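Local coordinates for putative cell adhesion protein (PDB 4GPV) that probably serves as a FimA-like fimbrial subunit that builds adhesive pili on the surface of a human gut bacterium, at residues A[51-61]-A[100-109]. Residues are numbered along the deposited sequence; the frame is centred on the assembly and turned at random.
Sequences LVFLFREGGAL and FATVKTETDL
Phe55 lies flat against the start of helix 106-111: Glu106 CB sits 3.9 Å from the ring centroid, only 15° off the normal, a CH-pi contact, while Leu109 CD2 meets the ring edge. Phe53, on the same side of strand 50-56, takes Leu109 CD1 over the centre of one face, 3.9 Å above its plane. At its far edge Phe53 CZ reaches Phe100 CB (3.5 Å), and the two rings meet obliquely, their planes 50° apart. Leu51 CD1 extends this apolar row onto Phe100 CD2. Without the ring, as with an alanine at Phe55, Glu106 CB and Leu109 CD2 would probably lose the surface they rest on.

The direct polar link is one backbone bond, Glu106 N to Gly59 O (2.9 Å). Glu106 CG is anti to the backbone N (chi1 -172°), which sends the extended chain across Phe55; the carboxylate plane ends up nearly parallel to the ring. There OE1 accepts from two waters, bound in turn to Arg56 O and Glu57 O, while OE2 is hydrogen-bonded to Tyr87 OH.

Thr105 and Asp108 form a capping box: Asp108 N donates to Thr105 OG1 (3.2 Å), and Thr105 N returns a bond to Asp108 OD2 (3.3 Å) from above the carboxylate plane. Lys104 N also donates to this oxygen. The whole is a beta-sheet face covered by a short, N-capped helix, pinned at the type I turn Arg56-Gly59.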
ATOM      1  N   LEU A  51       5.787  16.527   8.280  1.00 18.17           N
ATOM      2  CA  LEU A  51       5.138  17.834   8.304  1.00 19.34           C
ATOM      3  C   LEU A  51       4.111  17.838   9.421  1.00 21.20           C
ATOM      4  O   LEU A  51       3.385  16.858   9.593  1.00 19.54           O
ATOM      5  CB  LEU A  51       4.450  18.194   6.963  1.00 20.34           C
ATOM      6  CG  LEU A  51       5.320  18.165   5.686  1.00 24.36           C
ATOM      7  CD1 LEU A  51       4.440  18.223   4.422  1.00 22.72           C
ATOM      8  CD2 LEU A  51       6.295  19.329   5.676  1.00 28.39           C
ATOM      9  N   VAL A  52       4.004  18.947  10.133  1.00 19.66           N
ATOM     10  CA  VAL A  52       2.980  19.120  11.177  1.00 18.48           C
ATOM     11  C   VAL A  52       2.109  20.319  10.763  1.00 23.30           C
ATOM     12  O   VAL A  52       2.624  21.421  10.530  1.00 24.00           O
ATOM     13  CB  VAL A  52       3.518  19.307  12.636  1.00 22.46           C
ATOM     14  CG1 VAL A  52       2.376  19.381  13.662  1.00 22.48           C
ATOM     15  CG2 VAL A  52       4.520  18.221  13.030  1.00 21.74           C
ATOM     16  N   PHE A  53       0.802  20.087  10.660  1.00 20.78           N
ATOM     17  CA  PHE A  53      -0.178  21.119  10.345  1.00 20.42           C
ATOM     18  C   PHE A  53      -1.017  21.372  11.582  1.00 23.69           C
ATOM     19  O   PHE A  53      -1.508  20.421  12.191  1.00 22.98           O
ATOM     20  CB  PHE A  53      -1.089  20.706   9.170  1.00 22.34           C
ATOM     21  CG  PHE A  53      -0.355  20.266   7.929  1.00 24.49           C
ATOM     22  CD1 PHE A  53       0.144  18.968   7.821  1.00 27.26           C
ATOM     23  CD2 PHE A  53      -0.187  21.135   6.859  1.00 27.99           C
ATOM     24  CE1 PHE A  53       0.837  18.556   6.678  1.00 28.03           C
ATOM     25  CE2 PHE A  53       0.513  20.727   5.712  1.00 31.30           C
ATOM     26  CZ  PHE A  53       1.021  19.446   5.631  1.00 29.44           C
ATOM     27  N   LEU A  54      -1.185  22.644  11.953  1.00 21.81           N
ATOM     28  CA  LEU A  54      -1.995  22.994  13.105  1.00 21.99           C
ATOM     29  C   LEU A  54      -3.178  23.813  12.638  1.00 25.18           C
ATOM     30  O   LEU A  54      -2.986  24.745  11.865  1.00 24.81           O
ATOM     31  CB  LEU A  54      -1.186  23.786  14.150  1.00 22.58           C
ATOM     32  CG  LEU A  54       0.012  23.075  14.782  1.00 27.41           C
ATOM     33  CD1 LEU A  54       0.838  24.067  15.647  1.00 28.23           C
ATOM     34  CD2 LEU A  54      -0.432  21.917  15.622  1.00 26.13           C
ATOM     35  N   PHE A  55      -4.396  23.457  13.071  1.00 22.59           N
ATOM     36  CA  PHE A  55      -5.584  24.192  12.624  1.00 22.77           C
ATOM     37  C   PHE A  55      -6.399  24.720  13.761  1.00 26.45           C
ATOM     38  O   PHE A  55      -6.491  24.085  14.806  1.00 25.06           O
ATOM     39  CB  PHE A  55      -6.481  23.290  11.760  1.00 23.85           C
ATOM     40  CG  PHE A  55      -5.800  22.831  10.500  1.00 23.52           C
ATOM     41  CD1 PHE A  55      -5.643  23.694   9.421  1.00 26.42           C
ATOM     42  CD2 PHE A  55      -5.288  21.547  10.399  1.00 24.27           C
ATOM     43  CE1 PHE A  55      -4.983  23.273   8.262  1.00 24.98           C
ATOM     44  CE2 PHE A  55      -4.632  21.124   9.236  1.00 24.14           C
ATOM     45  CZ  PHE A  55      -4.484  21.985   8.179  1.00 21.57           C
ATOM     46  N   ARG A  56      -7.042  25.868  13.527  1.00 24.26           N
ATOM     47  CA  ARG A  56      -7.949  26.480  14.490  1.00 26.34           C
ATOM     48  C   ARG A  56      -9.332  25.784  14.387  1.00 31.99           C
ATOM     49  O   ARG A  56      -9.534  24.954  13.492  1.00 31.93           O
ATOM     50  CB  ARG A  56      -8.030  27.991  14.258  1.00 26.85           C
ATOM     51  CG  ARG A  56      -6.665  28.630  14.429  1.00 27.38           C
ATOM     52  CD  ARG A  56      -6.631  30.133  14.268  1.00 30.78           C
ATOM     53  NE  ARG A  56      -5.246  30.561  14.442  1.00 28.74           N
ATOM     54  CZ  ARG A  56      -4.704  31.648  13.907  1.00 35.05           C
ATOM     55  NH1 ARG A  56      -5.453  32.507  13.220  1.00 27.59           N
ATOM     56  NH2 ARG A  56      -3.424  31.918  14.102  1.00 25.36           N
ATOM     57  N   GLU A  57     -10.267  26.129  15.304  1.00 31.28           N
ATOM     58  CA  GLU A  57     -11.614  25.542  15.367  0.50 30.81           C
ATOM     59  C   GLU A  57     -12.340  25.652  14.014  1.00 33.88           C
ATOM     60  O   GLU A  57     -13.000  24.697  13.592  1.00 34.25           O
ATOM     61  CB  GLU A  57     -12.426  26.215  16.498  0.50 33.09           C
ATOM     62  CG  GLU A  57     -13.852  25.711  16.703  0.50 43.43           C
ATOM     63  CD  GLU A  57     -14.076  24.252  17.056  0.50 65.95           C
ATOM     64  OE1 GLU A  57     -13.210  23.650  17.731  0.50 59.11           O
ATOM     65  OE2 GLU A  57     -15.150  23.720  16.692  0.50 62.69           O
ATOM     66  N   GLY A  58     -12.185  26.783  13.343  1.00 32.31           N
ATOM     67  CA  GLY A  58     -12.824  27.018  12.054  1.00 33.80           C
ATOM     68  C   GLY A  58     -12.087  26.537  10.821  1.00 34.46           C
ATOM     69  O   GLY A  58     -12.449  26.929   9.707  1.00 33.38           O
ATOM     70  N   GLY A  59     -11.038  25.740  11.023  1.00 30.34           N
ATOM     71  CA  GLY A  59     -10.247  25.160   9.941  1.00 29.34           C
ATOM     72  C   GLY A  59      -9.081  25.975   9.407  1.00 31.42           C
ATOM     73  O   GLY A  59      -8.333  25.452   8.590  1.00 29.60           O
ATOM     74  N   ALA A  60      -8.872  27.219   9.863  1.00 27.58           N
ATOM     75  CA  ALA A  60      -7.729  28.002   9.369  1.00 26.59           C
ATOM     76  C   ALA A  60      -6.408  27.458   9.910  1.00 28.80           C
ATOM     77  O   ALA A  60      -6.368  26.946  11.033  1.00 28.59           O
ATOM     78  CB  ALA A  60      -7.865  29.471   9.773  1.00 28.08           C
ATOM     79  N   LEU A  61      -5.324  27.604   9.137  1.00 25.38           N
ATOM     80  CA  LEU A  61      -3.991  27.245   9.630  1.00 25.18           C
ATOM     81  C   LEU A  61      -3.656  28.159  10.832  1.00 29.00           C
ATOM     82  O   LEU A  61      -3.915  29.358  10.801  1.00 28.85           O
ATOM     83  CB  LEU A  61      -2.927  27.395   8.537  1.00 25.88           C
ATOM     84  CG  LEU A  61      -2.740  26.181   7.638  1.00 28.34           C
ATOM     85  CD1 LEU A  61      -1.957  26.555   6.413  1.00 29.63           C
ATOM     86  CD2 LEU A  61      -2.051  25.025   8.394  1.00 27.37           C
ATOM     87  N   PHE A 100       1.603  18.965  -0.275  1.00 20.92           N
ATOM     88  CA  PHE A 100       0.930  19.806   0.695  1.00 20.47           C
ATOM     89  C   PHE A 100       1.216  21.303   0.561  1.00 25.78           C
ATOM     90  O   PHE A 100       0.711  22.080   1.384  1.00 25.97           O
ATOM     91  CB  PHE A 100       1.325  19.358   2.099  1.00 20.99           C
ATOM     92  CG  PHE A 100       0.983  17.906   2.316  1.00 21.46           C
ATOM     93  CD1 PHE A 100      -0.299  17.529   2.708  1.00 21.46           C
ATOM     94  CD2 PHE A 100       1.927  16.912   2.080  1.00 22.76           C
ATOM     95  CE1 PHE A 100      -0.626  16.172   2.858  1.00 21.46           C
ATOM     96  CE2 PHE A 100       1.601  15.563   2.232  1.00 23.27           C
ATOM     97  CZ  PHE A 100       0.330  15.213   2.646  1.00 19.99           C
ATOM     98  N   ALA A 101       2.016  21.689  -0.441  1.00 23.90           N
ATOM     99  CA  ALA A 101       2.430  23.093  -0.668  1.00 25.93           C
ATOM    100  C   ALA A 101       1.268  24.093  -0.799  1.00 31.69           C
ATOM    101  O   ALA A 101       1.459  25.279  -0.470  1.00 30.78           O
ATOM    102  CB  ALA A 101       3.280  23.166  -1.920  1.00 28.04           C
ATOM    103  N   THR A 102       0.082  23.658  -1.298  1.00 27.97           N
ATOM    104  CA  THR A 102      -1.046  24.597  -1.494  1.00 27.72           C
ATOM    105  C   THR A 102      -2.119  24.476  -0.391  1.00 31.50           C
ATOM    106  O   THR A 102      -3.179  25.085  -0.507  1.00 31.42           O
ATOM    107  CB  THR A 102      -1.682  24.408  -2.892  1.00 36.00           C
ATOM    108  OG1 THR A 102      -2.347  23.145  -2.957  1.00 36.54           O
ATOM    109  CG2 THR A 102      -0.678  24.570  -4.030  1.00 36.18           C
ATOM    110  N   VAL A 103      -1.861  23.679   0.667  1.00 25.71           N
ATOM    111  CA  VAL A 103      -2.809  23.525   1.782  1.00 24.43           C
ATOM    112  C   VAL A 103      -2.929  24.862   2.531  1.00 27.85           C
ATOM    113  O   VAL A 103      -1.910  25.409   2.978  1.00 27.51           O
ATOM    114  CB  VAL A 103      -2.399  22.389   2.743  1.00 26.22           C
ATOM    115  CG1 VAL A 103      -3.204  22.432   4.035  1.00 26.51           C
ATOM    116  CG2 VAL A 103      -2.535  21.025   2.071  1.00 25.66           C
ATOM    117  N   LYS A 104      -4.163  25.380   2.653  1.00 24.68           N
ATOM    118  CA  LYS A 104      -4.419  26.646   3.341  1.00 25.65           C
ATOM    119  C   LYS A 104      -5.333  26.439   4.528  1.00 30.50           C
ATOM    120  O   LYS A 104      -5.362  27.266   5.449  1.00 31.88           O
ATOM    121  CB  LYS A 104      -5.071  27.676   2.395  1.00 28.85           C
ATOM    122  CG  LYS A 104      -4.462  27.790   1.003  1.00 36.99           C
ATOM    123  CD  LYS A 104      -3.229  28.663   0.950  1.00 38.75           C
ATOM    124  CE  LYS A 104      -2.802  28.880  -0.474  1.00 40.85           C
ATOM    125  NZ  LYS A 104      -1.353  29.152  -0.555  1.00 57.28           N
ATOM    126  N   THR A 105      -6.160  25.387   4.456  1.00 25.81           N
ATOM    127  CA  THR A 105      -7.163  25.063   5.460  1.00 25.69           C
ATOM    128  C   THR A 105      -7.219  23.577   5.769  1.00 28.47           C
ATOM    129  O   THR A 105      -6.655  22.752   5.046  1.00 26.51           O
ATOM    130  CB  THR A 105      -8.561  25.498   4.985  1.00 34.23           C
ATOM    131  OG1 THR A 105      -8.923  24.675   3.870  1.00 30.25           O
ATOM    132  CG2 THR A 105      -8.676  27.001   4.676  1.00 35.56           C
ATOM    133  N   GLU A 106      -7.971  23.229   6.822  1.00 26.50           N
ATOM    134  CA  GLU A 106      -8.145  21.838   7.222  1.00 24.94           C
ATOM    135  C   GLU A 106      -8.876  21.068   6.121  1.00 28.91           C
ATOM    136  O   GLU A 106      -8.487  19.947   5.810  1.00 26.89           O
ATOM    137  CB  GLU A 106      -8.916  21.806   8.537  1.00 26.98           C
ATOM    138  CG  GLU A 106      -9.008  20.440   9.189  1.00 30.40           C
ATOM    139  CD  GLU A 106      -9.617  20.494  10.575  1.00 43.06           C
ATOM    140  OE1 GLU A 106     -10.002  21.601  11.019  1.00 42.76           O
ATOM    141  OE2 GLU A 106      -9.696  19.431  11.226  1.00 34.59           O
ATOM    142  N   THR A 107      -9.886  21.706   5.486  1.00 27.71           N
ATOM    143  CA  THR A 107     -10.632  21.117   4.364  1.00 27.73           C
ATOM    144  C   THR A 107      -9.641  20.757   3.249  1.00 29.54           C
ATOM    145  O   THR A 107      -9.710  19.645   2.739  1.00 29.60           O
ATOM    146  CB  THR A 107     -11.739  22.078   3.895  1.00 36.73           C
ATOM    147  OG1 THR A 107     -12.623  22.318   4.991  1.00 38.78           O
ATOM    148  CG2 THR A 107     -12.557  21.520   2.714  1.00 40.60           C
ATOM    149  N   ASP A 108      -8.663  21.638   2.944  1.00 26.54           N
ATOM    150  CA  ASP A 108      -7.647  21.342   1.919  1.00 25.50           C
ATOM    151  C   ASP A 108      -6.810  20.144   2.267  1.00 28.64           C
ATOM    152  O   ASP A 108      -6.554  19.309   1.396  1.00 28.49           O
ATOM    153  CB  ASP A 108      -6.683  22.515   1.702  1.00 26.98           C
ATOM    154  CG  ASP A 108      -7.303  23.756   1.102  1.00 35.66           C
ATOM    155  OD1 ASP A 108      -8.364  23.628   0.435  1.00 35.79           O
ATOM    156  OD2 ASP A 108      -6.696  24.851   1.248  1.00 33.90           O
ATOM    157  N   LEU A 109      -6.312  20.086   3.517  1.00 22.99           N
ATOM    158  CA  LEU A 109      -5.441  18.992   3.911  1.00 21.37           C
ATOM    159  C   LEU A 109      -6.176  17.651   3.822  1.00 25.59           C
ATOM    160  O   LEU A 109      -5.599  16.674   3.353  1.00 24.80           O
ATOM    161  CB  LEU A 109      -4.906  19.204   5.332  1.00 21.53           C
ATOM    162  CG  LEU A 109      -4.037  18.059   5.869  1.00 25.15           C
ATOM    163  CD1 LEU A 109      -2.761  17.932   5.109  1.00 23.73           C
ATOM    164  CD2 LEU A 109      -3.727  18.253   7.303  1.00 25.73           C
TER
HETATM  165  O   HOH W   1      -9.580  22.118  13.596  1.00 31.05           O
HETATM  166  O   HOH W   2     -12.437  22.753  11.389  1.00 56.97           O
HETATM  167  O   HOH W   3      -5.730  29.408   6.816  1.00 32.24           O